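Local coordinates for p-47 protein (Clostridium botulinum E1 str. 'BoNT E Beluga', PDB 5WIX) that is of unknown function but shares the tulip-domain fold of bactericidal/permeability-increasing protein, and so may bind lipids or similar apolar ligands, at residues A[22-27]-A[212-217]; A[32-37]-A[408-413]; A[103-108]-A[138-143]; A[258-263]-A[281-286]. All coordinates share one frame; numbering follows the deposited sequence.

In the fold
Along the elongated chain, contacts 3 and 4 lie on opposite sides of the centre, their centres about 60 Å apart, while contacts 1 and 2 sit nearer the middle. Contact 1 is centred about 11 Å from the centre of the chain and contact 2 about 17 Å. These two touch, Y27 of strand 25-30 meeting W409, and helix 31-42 of contact 2 directly follows that strand. Contacts 2 and 3 reach the same sheet. Contacts 1 to 3 are partly buried; contact 4 is more enclosed, despite two exposed asparagines. Arginine-backbone bonding marks contact 1, backbone pairing contact 3, whereas contacts 2 and 4 have no hydrogen bond between their segments.

Contact 1 of 4, residues A[22-27]-A[212-217]; sequences GWDIVY and TNRDIS
R214 and D24 carry most of this contact, with G22 taking the arginine's hydrogen bond. From the loop that follows strand 203-210, the R214 chain bends at chi3 (-73°) and brings its guanidinium edge up to residues 22-24. R214 NH2 gives a hydrogen bond of 2.9 Å to G22 O, with the acceptor close to the guanidinium plane and an N-H...O angle of 155°. The neighbouring NE/NH2 edge faces the D24 carboxylate, which approaches from the opposite direction with its plane steeply turned, 69° from that of the guanidinium. D24 OD2 lies 3.8 Å from R214 NE, a long salt bridge, so the backbone carbonyl is the closer of the two anchors. D24 OD2 also comes within 3.4 Å of T212 OG1, although that hydroxyl has its hydrogen bond with V210 O, and D24 OD2 also takes a weak bond from V210 N. On the flank, the W23 indole runs past I216 O while its NE1 binds S220 O. The backbone of D24 and I25 together faces L208, a classic beta bulge where strand 25-30 joins strand 203-210 in a six-stranded antiparallel sheet near the middle of this BPI-like fold.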
loop_
_atom_site.group_PDB
_atom_site.type_symbol
_atom_site.label_atom_id
_atom_site.label_comp_id
_atom_site.label_asym_id
_atom_site.label_seq_id
_atom_site.Cartn_x
_atom_site.Cartn_y
_atom_site.Cartn_z
ATOM N N GLY A 22 -8.860 7.870 -2.577
ATOM C CA GLY A 22 -8.796 7.936 -4.028
ATOM C C GLY A 22 -7.488 7.508 -4.690
ATOM O O GLY A 22 -7.372 7.547 -5.917
ATOM N N TRP A 23 -6.506 7.099 -3.896
ATOM C CA TRP A 23 -5.221 6.645 -4.424
ATOM C C TRP A 23 -5.165 5.124 -4.550
ATOM O O TRP A 23 -5.996 4.426 -3.958
ATOM C CB TRP A 23 -4.097 7.148 -3.523
ATOM C CG TRP A 23 -3.786 8.577 -3.756
ATOM C CD1 TRP A 23 -4.380 9.649 -3.174
ATOM C CD2 TRP A 23 -2.797 9.097 -4.649
ATOM N NE1 TRP A 23 -3.821 10.811 -3.644
ATOM C CE2 TRP A 23 -2.845 10.499 -4.549
ATOM C CE3 TRP A 23 -1.869 8.511 -5.513
ATOM C CZ2 TRP A 23 -2.003 11.325 -5.287
ATOM C CZ3 TRP A 23 -1.037 9.332 -6.245
ATOM C CH2 TRP A 23 -1.109 10.728 -6.126
ATOM N N ASP A 24 -4.188 4.602 -5.293
ATOM C CA ASP A 24 -4.174 3.149 -5.598
ATOM C C ASP A 24 -3.388 2.283 -4.614
ATOM O O ASP A 24 -3.884 1.267 -4.115
ATOM C CB ASP A 24 -3.613 2.895 -7.002
ATOM C CG ASP A 24 -4.669 2.979 -8.074
ATOM O OD1 ASP A 24 -5.844 2.639 -7.785
ATOM O OD2 ASP A 24 -4.312 3.392 -9.200
ATOM N N ILE A 25 -2.139 2.657 -4.391
ATOM C CA ILE A 25 -1.320 2.024 -3.374
ATOM C C ILE A 25 -0.612 3.135 -2.625
ATOM O O ILE A 25 -0.043 4.037 -3.246
ATOM C CB ILE A 25 -0.293 1.046 -3.981
ATOM C CG1 ILE A 25 -0.991 -0.135 -4.634
ATOM C CG2 ILE A 25 0.652 0.542 -2.912
ATOM C CD1 ILE A 25 -0.042 -1.216 -5.091
ATOM N N VAL A 26 -0.670 3.092 -1.300
ATOM C CA VAL A 26 -0.025 4.106 -0.476
ATOM C C VAL A 26 1.015 3.423 0.402
ATOM O O VAL A 26 0.704 2.406 1.033
ATOM C CB VAL A 26 -1.057 4.859 0.385
ATOM C CG1 VAL A 26 -0.393 5.945 1.220
ATOM C CG2 VAL A 26 -2.150 5.440 -0.498
ATOM N N TYR A 27 2.244 3.947 0.415
ATOM C CA TYR A 27 3.296 3.453 1.324
ATOM C C TYR A 27 3.598 4.462 2.425
ATOM O O TYR A 27 3.450 5.663 2.208
ATOM C CB TYR A 27 4.581 3.144 0.563
ATOM C CG TYR A 27 4.348 2.354 -0.695
ATOM C CD1 TYR A 27 4.386 0.967 -0.690
ATOM C CD2 TYR A 27 4.079 2.999 -1.877
ATOM C CE1 TYR A 27 4.169 0.233 -1.837
ATOM C CE2 TYR A 27 3.857 2.304 -3.028
ATOM C CZ TYR A 27 3.904 0.909 -3.019
ATOM O OH TYR A 27 3.677 0.206 -4.192
ATOM N N THR A 212 -2.314 2.564 -14.473
ATOM C CA THR A 212 -3.277 3.600 -14.853
ATOM C C THR A 212 -2.716 5.004 -14.770
ATOM O O THR A 212 -2.145 5.413 -13.761
ATOM C CB THR A 212 -4.538 3.559 -13.962
ATOM O OG1 THR A 212 -4.164 3.252 -12.612
ATOM C CG2 THR A 212 -5.533 2.532 -14.463
ATOM N N ASN A 213 -2.883 5.743 -15.849
ATOM C CA ASN A 213 -2.544 7.143 -15.834
ATOM C C ASN A 213 -3.816 7.957 -15.630
ATOM O O ASN A 213 -4.310 8.596 -16.552
ATOM C CB ASN A 213 -1.819 7.521 -17.123
ATOM C CG ASN A 213 -0.551 6.706 -17.331
ATOM O OD1 ASN A 213 0.525 7.082 -16.859
ATOM N ND2 ASN A 213 -0.674 5.581 -18.037
ATOM N N ARG A 214 -4.347 7.914 -14.409
ATOM C CA ARG A 214 -5.600 8.592 -14.079
ATOM C C ARG A 214 -5.429 10.087 -13.829
ATOM O O ARG A 214 -4.338 10.640 -13.997
ATOM C CB ARG A 214 -6.242 7.940 -12.852
ATOM C CG ARG A 214 -6.486 6.461 -13.012
ATOM C CD ARG A 214 -7.460 5.934 -11.980
ATOM N NE ARG A 214 -6.868 5.845 -10.652
ATOM C CZ ARG A 214 -7.170 6.664 -9.651
ATOM N NH1 ARG A 214 -8.058 7.636 -9.830
ATOM N NH2 ARG A 214 -6.590 6.507 -8.469
ATOM N N ASP A 215 -6.473 10.736 -13.334
ATOM C CA ASP A 215 -6.485 12.186 -13.306
ATOM C C ASP A 215 -5.282 12.664 -12.510
ATOM O O ASP A 215 -4.646 13.652 -12.874
ATOM C CB ASP A 215 -7.777 12.704 -12.674
ATOM N N ILE A 216 -4.974 11.964 -11.425
ATOM C CA ILE A 216 -3.761 12.226 -10.658
ATOM C C ILE A 216 -3.897 13.545 -9.910
ATOM O O ILE A 216 -3.795 13.590 -8.685
ATOM C CB ILE A 216 -2.476 12.150 -11.530
ATOM C CG1 ILE A 216 -2.063 13.518 -12.092
ATOM C CG2 ILE A 216 -2.658 11.146 -12.658
ATOM C CD1 ILE A 216 -0.954 13.447 -13.118
ATOM N N SER A 217 -4.140 14.618 -10.657
ATOM C CA SER A 217 -4.422 15.894 -10.024
ATOM C C SER A 217 -5.736 16.463 -10.574
ATOM O O SER A 217 -5.956 16.501 -11.791
ATOM C CB SER A 217 -3.269 16.871 -10.242
ATOM O OG SER A 217 -3.240 17.849 -9.220
#

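Contact 2 of 4, residues A[32-37]-A[408-413]; sequences RVVNKH and NWNNLK
H37 and L412 form the aromatic part of the contact. The methyl CD1 of L412 lies over one face of the imidazole in a CH-pi interaction, 3.7 Å from the centroid of the H37 ring and 29° off the ring normal. The two side chains come from opposite directions, and CD1 sits toward the CE1 and NE2 side of the ring, 3.3 Å from H37 CE1. With chi1 at -77°, the ring swings out beside its own backbone N, off the helix and toward the turn.

Van der Waals contacts of N410 with the helix form the second group. Its amide crosses the V34 side chain at about a right angle, N410 OD1 resting 3.6 Å from V34 CG2, while N410 ND2 stands 4.1 Å from V33 CG1. The H37 ring flanks the same amide obliquely, planes 46° apart, with N410 CG 4.0 Å from H37 ND1. One asparagine is thus packed against V33, V34 and, one turn on, H37.

Polar bonding comes from outside: N410 OD1 is hydrogen-bonded to Y171 OH, and the N410 backbone pairs with F173. N410 is the third residue of a type II beta turn, N408 to N411, and its positive phi suits that place.

No hydrogen bond or salt bridge joins 32-37 to 408-413. The chemistry therefore implies an association that rests on van der Waals contact, with a CH-pi contact at H37, in which Y171 fixes the buried amide and satisfies its oxygen, while the helix supplies methyl groups and an imidazole around it.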
loop_
_atom_site.group_PDB
_atom_site.type_symbol
_atom_site.label_atom_id
_atom_site.label_comp_id
_atom_site.label_asym_id
_atom_site.label_seq_id
_atom_site.Cartn_x
_atom_site.Cartn_y
_atom_site.Cartn_z
ATOM N N ARG A 32 10.379 8.103 13.282
ATOM C CA ARG A 32 11.212 7.546 14.342
ATOM C C ARG A 32 12.215 6.566 13.735
ATOM O O ARG A 32 13.326 6.409 14.242
ATOM C CB ARG A 32 10.358 6.869 15.431
ATOM C CG ARG A 32 9.344 7.790 16.141
ATOM C CD ARG A 32 8.990 7.317 17.566
ATOM N NE ARG A 32 8.485 5.943 17.608
ATOM C CZ ARG A 32 7.196 5.605 17.591
ATOM N NH1 ARG A 32 6.259 6.545 17.537
ATOM N NH2 ARG A 32 6.842 4.321 17.631
ATOM N N VAL A 33 11.822 5.951 12.620
ATOM C CA VAL A 33 12.658 4.991 11.901
ATOM C C VAL A 33 13.761 5.647 11.070
ATOM O O VAL A 33 14.952 5.369 11.265
ATOM C CB VAL A 33 11.794 4.109 10.978
ATOM C CG1 VAL A 33 12.666 3.291 10.021
ATOM C CG2 VAL A 33 10.917 3.206 11.820
ATOM N N VAL A 34 13.366 6.509 10.143
ATOM C CA VAL A 34 14.332 7.141 9.254
ATOM C C VAL A 34 15.308 8.069 9.987
ATOM O O VAL A 34 16.490 8.108 9.640
ATOM C CB VAL A 34 13.612 7.918 8.148
ATOM C CG1 VAL A 34 12.491 8.719 8.749
ATOM C CG2 VAL A 34 14.595 8.811 7.374
ATOM N N ASN A 35 14.828 8.792 11.003
ATOM C CA ASN A 35 15.682 9.689 11.796
ATOM C C ASN A 35 16.952 9.002 12.252
ATOM O O ASN A 35 18.027 9.609 12.291
ATOM C CB ASN A 35 14.946 10.218 13.032
ATOM C CG ASN A 35 14.090 11.432 12.738
ATOM O OD1 ASN A 35 14.316 12.166 11.762
ATOM N ND2 ASN A 35 13.091 11.655 13.590
ATOM N N LYS A 36 16.801 7.727 12.598
ATOM C CA LYS A 36 17.883 6.920 13.139
ATOM C C LYS A 36 18.886 6.482 12.063
ATOM O O LYS A 36 20.100 6.484 12.297
ATOM C CB LYS A 36 17.294 5.708 13.868
ATOM C CG LYS A 36 16.412 6.092 15.070
ATOM C CD LYS A 36 15.969 4.870 15.882
ATOM C CE LYS A 36 15.222 5.273 17.153
ATOM N NZ LYS A 36 14.771 4.087 17.940
ATOM N N HIS A 37 18.388 6.121 10.884
ATOM C CA HIS A 37 19.280 5.822 9.763
ATOM C C HIS A 37 19.890 7.100 9.213
ATOM O O HIS A 37 20.950 7.087 8.585
ATOM C CB HIS A 37 18.539 5.058 8.668
ATOM C CG HIS A 37 18.346 3.617 8.995
ATOM N ND1 HIS A 37 17.106 3.006 8.995
ATOM C CD2 HIS A 37 19.231 2.662 9.369
ATOM C CE1 HIS A 37 17.238 1.744 9.347
ATOM N NE2 HIS A 37 18.521 1.505 9.576
ATOM N N ASN A 408 11.164 0.248 -0.589
ATOM C CA ASN A 408 11.995 -0.095 0.557
ATOM C C ASN A 408 12.494 1.180 1.178
ATOM O O ASN A 408 13.300 1.894 0.582
ATOM C CB ASN A 408 13.183 -0.970 0.154
ATOM C CG ASN A 408 12.769 -2.184 -0.632
ATOM O OD1 ASN A 408 12.305 -3.173 -0.067
ATOM N ND2 ASN A 408 12.935 -2.119 -1.945
ATOM N N TRP A 409 12.011 1.487 2.371
ATOM C CA TRP A 409 12.429 2.713 3.041
ATOM C C TRP A 409 13.865 2.616 3.529
ATOM O O TRP A 409 14.239 1.651 4.204
ATOM C CB TRP A 409 11.509 3.029 4.211
ATOM C CG TRP A 409 10.115 3.274 3.798
ATOM C CD1 TRP A 409 9.072 2.396 3.865
ATOM C CD2 TRP A 409 9.589 4.482 3.238
ATOM N NE1 TRP A 409 7.929 2.985 3.388
ATOM C CE2 TRP A 409 8.216 4.263 2.998
ATOM C CE3 TRP A 409 10.138 5.734 2.933
ATOM C CZ2 TRP A 409 7.388 5.244 2.460
ATOM C CZ3 TRP A 409 9.316 6.703 2.392
ATOM C CH2 TRP A 409 7.957 6.456 2.163
ATOM N N ASN A 410 14.656 3.629 3.177
ATOM C CA ASN A 410 16.071 3.700 3.538
ATOM C C ASN A 410 16.878 2.586 2.902
ATOM O O ASN A 410 17.859 2.121 3.486
ATOM C CB ASN A 410 16.254 3.653 5.057
ATOM C CG ASN A 410 15.470 4.730 5.769
ATOM O OD1 ASN A 410 15.871 5.898 5.785
ATOM N ND2 ASN A 410 14.351 4.344 6.378
ATOM N N ASN A 411 16.460 2.165 1.709
ATOM C CA ASN A 411 17.157 1.118 0.974
ATOM C C ASN A 411 17.269 -0.158 1.797
ATOM O O ASN A 411 18.316 -0.805 1.817
ATOM C CB ASN A 411 18.551 1.596 0.557
ATOM C CG ASN A 411 18.707 1.697 -0.938
ATOM O OD1 ASN A 411 17.766 1.449 -1.688
ATOM N ND2 ASN A 411 19.903 2.066 -1.386
ATOM N N LEU A 412 16.195 -0.513 2.490
ATOM C CA LEU A 412 16.225 -1.689 3.343
ATOM C C LEU A 412 14.954 -2.528 3.239
ATOM O O LEU A 412 13.853 -2.004 3.031
ATOM C CB LEU A 412 16.457 -1.278 4.795
ATOM C CG LEU A 412 17.780 -0.580 5.118
ATOM C CD1 LEU A 412 17.686 0.098 6.464
ATOM C CD2 LEU A 412 18.962 -1.549 5.082
ATOM N N LYS A 413 15.124 -3.839 3.385
ATOM C CA LYS A 413 13.991 -4.751 3.434
ATOM C C LYS A 413 13.428 -4.812 4.852
ATOM O O LYS A 413 14.119 -4.500 5.833
ATOM C CB LYS A 413 14.383 -6.170 2.981
ATOM C CG LYS A 413 15.212 -6.282 1.692
ATOM C CD LYS A 413 14.415 -5.965 0.427
ATOM C CE LYS A 413 15.291 -6.110 -0.823
ATOM N NZ LYS A 413 14.750 -5.395 -2.020
#

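Contact 3 of 4, residues A[103-108]-A[138-143]; sequences PILEIK and IVSDLS
E106 stands beside D141, and its side chain crosses that of D141 at about a right angle, so that each atom from CB outward lies near the aspartate carboxylate. CB of E106 lies 4.1 Å from D141 OD2. E106 CG comes nearest, 3.2 Å from D141 OD2. Beyond it the chain is extended (chi2 -174°), carrying E106 CD past D141 OD2 at 3.7 Å. At the tip, E106 OE2 is 4.1 Å from D141 OD1, the two carboxylate planes steeply inclined at 72°. Two like charges so close would probably repel, but R79 on the neighbouring strand 78-85 probably offsets this: it makes a salt bridge with D141 OD2 and a weak, long ion pair with E106 OE1.

Beneath these side chains the backbones pair antiparallel. E106 N binds V139 O at 3.0 Å and V139 N returns a bond to E106 O at 3.1 Å. Further along, I104 N binds L142 O at 2.9 Å, while I104 O accepts two donors, D141 N almost end-on and L142 N in its carbonyl plane at 3.2 Å. On the E106 side of the sheet I104 CB meets L142 CB; on the other, L105 and I107 sit opposite S140 and I138. D141 and L142 together facing I104 form a classic beta bulge, placed where the chain turns a corner after strand 138-140 of the large antiparallel sheet.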
loop_
_atom_site.group_PDB
_atom_site.type_symbol
_atom_site.label_atom_id
_atom_site.label_comp_id
_atom_site.label_asym_id
_atom_site.label_seq_id
_atom_site.Cartn_x
_atom_site.Cartn_y
_atom_site.Cartn_z
ATOM N N PRO A 103 19.034 25.489 14.160
ATOM C CA PRO A 103 18.104 26.035 13.170
ATOM C C PRO A 103 17.048 25.029 12.760
ATOM O O PRO A 103 17.252 23.811 12.851
ATOM C CB PRO A 103 19.010 26.388 11.982
ATOM C CG PRO A 103 20.235 25.575 12.152
ATOM C CD PRO A 103 20.395 25.312 13.617
ATOM N N ILE A 104 15.913 25.541 12.308
ATOM C CA ILE A 104 14.859 24.670 11.829
ATOM C C ILE A 104 14.473 25.037 10.407
ATOM O O ILE A 104 14.032 26.161 10.118
ATOM C CB ILE A 104 13.637 24.730 12.743
ATOM C CG1 ILE A 104 14.008 24.205 14.136
ATOM C CG2 ILE A 104 12.485 23.954 12.134
ATOM C CD1 ILE A 104 12.821 23.895 15.018
ATOM N N LEU A 105 14.659 24.063 9.528
ATOM C CA LEU A 105 14.452 24.231 8.098
ATOM C C LEU A 105 13.257 23.439 7.610
ATOM O O LEU A 105 12.816 22.495 8.260
ATOM C CB LEU A 105 15.696 23.782 7.333
ATOM C CG LEU A 105 16.994 24.290 7.944
ATOM C CD1 LEU A 105 18.215 23.621 7.327
ATOM C CD2 LEU A 105 17.026 25.781 7.721
ATOM N N GLU A 106 12.737 23.841 6.460
ATOM C CA GLU A 106 11.839 23.007 5.674
ATOM C C GLU A 106 12.538 22.753 4.356
ATOM O O GLU A 106 13.044 23.696 3.741
ATOM C CB GLU A 106 10.484 23.676 5.439
ATOM C CG GLU A 106 9.486 23.495 6.563
ATOM C CD GLU A 106 8.129 24.059 6.189
ATOM O OE1 GLU A 106 7.106 23.564 6.717
ATOM O OE2 GLU A 106 8.084 24.994 5.356
ATOM N N ILE A 107 12.595 21.491 3.931
ATOM C CA ILE A 107 13.271 21.140 2.681
ATOM C C ILE A 107 12.436 20.241 1.756
ATOM O O ILE A 107 11.534 19.530 2.206
ATOM C CB ILE A 107 14.607 20.425 2.948
ATOM C CG1 ILE A 107 15.295 20.994 4.179
ATOM C CG2 ILE A 107 15.525 20.569 1.760
ATOM C CD1 ILE A 107 16.737 20.571 4.291
ATOM N N LYS A 108 12.761 20.286 0.462
ATOM C CA LYS A 108 12.074 19.505 -0.556
ATOM C C LYS A 108 12.749 18.156 -0.840
ATOM O O LYS A 108 13.981 18.046 -0.951
ATOM C CB LYS A 108 11.965 20.302 -1.862
ATOM C CG LYS A 108 11.382 19.494 -3.023
ATOM C CD LYS A 108 11.359 20.269 -4.331
ATOM C CE LYS A 108 10.145 21.169 -4.405
ATOM N NZ LYS A 108 9.842 21.552 -5.807
ATOM N N ILE A 138 14.329 25.772 -0.225
ATOM C CA ILE A 138 14.665 25.700 1.211
ATOM C C ILE A 138 14.080 26.903 1.938
ATOM O O ILE A 138 14.307 28.049 1.542
ATOM C CB ILE A 138 16.177 25.704 1.522
ATOM C CG1 ILE A 138 16.935 24.631 0.767
ATOM C CG2 ILE A 138 16.399 25.492 3.011
ATOM C CD1 ILE A 138 18.280 24.299 1.416
ATOM N N VAL A 139 13.330 26.656 3.004
ATOM C CA VAL A 139 12.785 27.755 3.785
ATOM C C VAL A 139 13.415 27.678 5.193
ATOM O O VAL A 139 13.767 26.600 5.667
ATOM C CB VAL A 139 11.201 27.714 3.789
ATOM C CG1 VAL A 139 10.614 28.427 4.991
ATOM C CG2 VAL A 139 10.631 28.324 2.506
ATOM N N SER A 140 13.624 28.826 5.829
ATOM C CA SER A 140 14.118 28.854 7.194
ATOM C C SER A 140 12.953 29.187 8.124
ATOM O O SER A 140 12.256 30.203 7.934
ATOM C CB SER A 140 15.251 29.878 7.330
ATOM O OG SER A 140 16.092 29.570 8.420
ATOM N N ASP A 141 12.711 28.327 9.111
ATOM C CA ASP A 141 11.552 28.527 9.972
ATOM C C ASP A 141 11.971 29.216 11.227
ATOM O O ASP A 141 11.429 30.258 11.571
ATOM C CB ASP A 141 10.863 27.213 10.309
ATOM C CG ASP A 141 10.323 26.524 9.087
ATOM O OD1 ASP A 141 10.233 27.174 8.028
ATOM O OD2 ASP A 141 9.991 25.327 9.173
ATOM N N LEU A 142 12.933 28.611 11.912
ATOM C CA LEU A 142 13.582 29.232 13.060
ATOM C C LEU A 142 15.046 29.304 12.776
ATOM O O LEU A 142 15.574 28.452 12.065
ATOM C CB LEU A 142 13.353 28.436 14.319
ATOM C CG LEU A 142 12.243 29.001 15.170
ATOM C CD1 LEU A 142 11.881 27.948 16.173
ATOM C CD2 LEU A 142 12.735 30.266 15.834
ATOM N N SER A 143 15.720 30.289 13.345
ATOM C CA SER A 143 17.086 30.543 12.933
ATOM C C SER A 143 18.083 29.821 13.811
ATOM O O SER A 143 19.142 29.417 13.337
ATOM C CB SER A 143 17.338 32.036 12.933
ATOM O OG SER A 143 18.693 32.240 12.572
#

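Contact 4 of 4, residues A[258-263]-A[281-286]; sequences SNITSN and NTLNWY
L283 is the first residue of 281-286 to meet the loop 258-263 closely: its CB lies 3.7 Å from I260 CD1, the two side chains crossing at about a right angle. F265 touches both of them from strand 265-269. N284 follows and offers mainly backbone. Its carbonyl oxygen is flanked by N259 CB at 3.6 Å and by I260 CG1 at the same 3.6 Å, neither being a hydrogen bond, while its CB rests 3.8 Å from N259 CB. I260 reaches all three residues, L283 to W285, through its CG1-CD1 arm, whose chi2 of 172° extends CD1 across the strand to L283 CB.

W285 turns its side chain away from the loop, yet the six-membered part of the indole is still grazed obliquely by I260 CD1, which stands 4.3 Å from W285 CE3. The indole faces the long helix 370-390: NE1 is hydrogen-bonded to S386 OG, and F387 meets the ring edge-to-face. Y286 closes the segment, its CD2 3.5 Å above the plane of the W285 ring and offset toward the rim.

No hydrogen bond joins the two segments; the N259 and I260 side chains rest on the backbone and side chains of 283-285, while L283 pairs through its backbone with I299 of strand 293-307. A long helix packed on a curved antiparallel sheet, here 370-390 meeting W285 through S386 and F387, is characteristic of the tulip-domain fold.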
loop_
_atom_site.group_PDB
_atom_site.type_symbol
_atom_site.label_atom_id
_atom_site.label_comp_id
_atom_site.label_asym_id
_atom_site.label_seq_id
_atom_site.Cartn_x
_atom_site.Cartn_y
_atom_site.Cartn_z
ATOM N N SER A 258 -11.445 -27.472 -13.060
ATOM C CA SER A 258 -10.548 -27.270 -14.185
ATOM C C SER A 258 -11.163 -26.498 -15.342
ATOM O O SER A 258 -10.440 -26.123 -16.274
ATOM C CB SER A 258 -10.045 -28.624 -14.684
ATOM O OG SER A 258 -10.935 -29.655 -14.279
ATOM N N ASN A 259 -12.474 -26.253 -15.312
ATOM C CA ASN A 259 -13.061 -25.496 -16.420
ATOM C C ASN A 259 -13.438 -24.097 -15.983
ATOM O O ASN A 259 -14.264 -23.425 -16.619
ATOM C CB ASN A 259 -14.271 -26.218 -17.013
ATOM C CG ASN A 259 -13.937 -27.623 -17.461
ATOM O OD1 ASN A 259 -12.960 -27.846 -18.194
ATOM N ND2 ASN A 259 -14.729 -28.592 -16.992
ATOM N N ILE A 260 -12.826 -23.665 -14.883
ATOM C CA ILE A 260 -12.885 -22.266 -14.485
ATOM C C ILE A 260 -11.498 -21.709 -14.152
ATOM O O ILE A 260 -10.749 -22.302 -13.360
ATOM C CB ILE A 260 -13.808 -22.055 -13.300
ATOM C CG1 ILE A 260 -15.118 -22.814 -13.539
ATOM C CG2 ILE A 260 -14.083 -20.591 -13.197
ATOM C CD1 ILE A 260 -16.069 -22.869 -12.375
ATOM N N THR A 261 -11.159 -20.577 -14.777
ATOM C CA THR A 261 -9.817 -20.016 -14.664
ATOM C C THR A 261 -9.666 -18.495 -14.687
ATOM O O THR A 261 -8.738 -18.010 -15.329
ATOM C CB THR A 261 -8.889 -20.500 -15.809
ATOM O OG1 THR A 261 -9.316 -19.930 -17.055
ATOM C CG2 THR A 261 -8.802 -22.019 -15.894
ATOM N N SER A 262 -10.529 -17.737 -14.023
ATOM C CA SER A 262 -10.343 -16.269 -13.947
ATOM C C SER A 262 -10.509 -15.545 -15.282
ATOM O O SER A 262 -11.026 -14.429 -15.323
ATOM C CB SER A 262 -8.965 -15.895 -13.368
ATOM O OG SER A 262 -7.979 -15.805 -14.380
ATOM N N ASN A 263 -10.045 -16.158 -16.365
ATOM C CA ASN A 263 -10.405 -15.706 -17.694
ATOM C C ASN A 263 -11.932 -15.756 -17.796
ATOM O O ASN A 263 -12.545 -15.009 -18.565
ATOM C CB ASN A 263 -9.746 -16.569 -18.774
ATOM C CG ASN A 263 -9.789 -15.909 -20.140
ATOM O OD1 ASN A 263 -9.667 -14.682 -20.243
ATOM N ND2 ASN A 263 -9.980 -16.710 -21.197
ATOM N N ASN A 281 -18.768 -14.998 -17.941
ATOM C CA ASN A 281 -19.557 -15.966 -18.688
ATOM C C ASN A 281 -19.868 -17.200 -17.847
ATOM O O ASN A 281 -19.581 -17.230 -16.639
ATOM C CB ASN A 281 -18.824 -16.378 -19.963
ATOM C CG ASN A 281 -17.369 -16.738 -19.710
ATOM O OD1 ASN A 281 -17.033 -17.382 -18.715
ATOM N ND2 ASN A 281 -16.496 -16.310 -20.610
ATOM N N THR A 282 -20.431 -18.220 -18.495
ATOM C CA THR A 282 -20.873 -19.418 -17.798
ATOM C C THR A 282 -19.687 -20.113 -17.127
ATOM O O THR A 282 -18.659 -20.377 -17.761
ATOM C CB THR A 282 -21.596 -20.410 -18.755
ATOM O OG1 THR A 282 -22.671 -19.748 -19.438
ATOM C CG2 THR A 282 -22.156 -21.593 -17.970
ATOM N N LEU A 283 -19.829 -20.389 -15.835
ATOM C CA LEU A 283 -18.816 -21.132 -15.100
ATOM C C LEU A 283 -19.140 -22.625 -15.102
ATOM O O LEU A 283 -20.174 -23.043 -14.569
ATOM C CB LEU A 283 -18.710 -20.611 -13.661
ATOM C CG LEU A 283 -18.765 -19.089 -13.537
ATOM C CD1 LEU A 283 -18.783 -18.654 -12.064
ATOM C CD2 LEU A 283 -17.600 -18.453 -14.283
ATOM N N ASN A 284 -18.263 -23.438 -15.684
ATOM C CA ASN A 284 -18.545 -24.877 -15.744
ATOM C C ASN A 284 -17.990 -25.620 -14.538
ATOM O O ASN A 284 -16.775 -25.885 -14.438
ATOM C CB ASN A 284 -17.998 -25.469 -17.041
ATOM C CG ASN A 284 -18.538 -24.752 -18.274
ATOM O OD1 ASN A 284 -19.750 -24.583 -18.438
ATOM N ND2 ASN A 284 -17.630 -24.299 -19.133
ATOM N N TRP A 285 -18.880 -25.940 -13.603
ATOM C CA TRP A 285 -18.448 -26.626 -12.393
ATOM C C TRP A 285 -17.856 -27.986 -12.713
ATOM O O TRP A 285 -18.129 -28.584 -13.762
ATOM C CB TRP A 285 -19.602 -26.794 -11.422
ATOM C CG TRP A 285 -19.155 -26.949 -10.026
ATOM C CD1 TRP A 285 -19.059 -28.104 -9.317
ATOM C CD2 TRP A 285 -18.736 -25.904 -9.152
ATOM N NE1 TRP A 285 -18.610 -27.849 -8.043
ATOM C CE2 TRP A 285 -18.404 -26.501 -7.916
ATOM C CE3 TRP A 285 -18.607 -24.522 -9.290
ATOM C CZ2 TRP A 285 -17.949 -25.766 -6.833
ATOM C CZ3 TRP A 285 -18.154 -23.795 -8.215
ATOM C CH2 TRP A 285 -17.830 -24.419 -6.998
ATOM N N TYR A 286 -17.042 -28.479 -11.797
ATOM C CA TYR A 286 -16.487 -29.809 -11.952
ATOM C C TYR A 286 -17.528 -30.887 -11.607
ATOM O O TYR A 286 -18.567 -30.597 -11.024
ATOM C CB TYR A 286 -15.227 -29.955 -11.094
ATOM C CG TYR A 286 -15.446 -29.887 -9.603
ATOM C CD1 TYR A 286 -15.764 -31.027 -8.879
ATOM C CD2 TYR A 286 -15.312 -28.682 -8.909
ATOM C CE1 TYR A 286 -15.953 -30.974 -7.504
ATOM C CE2 TYR A 286 -15.494 -28.619 -7.529
ATOM C CZ TYR A 286 -15.811 -29.766 -6.832
ATOM O OH TYR A 286 -16.010 -29.727 -5.465
#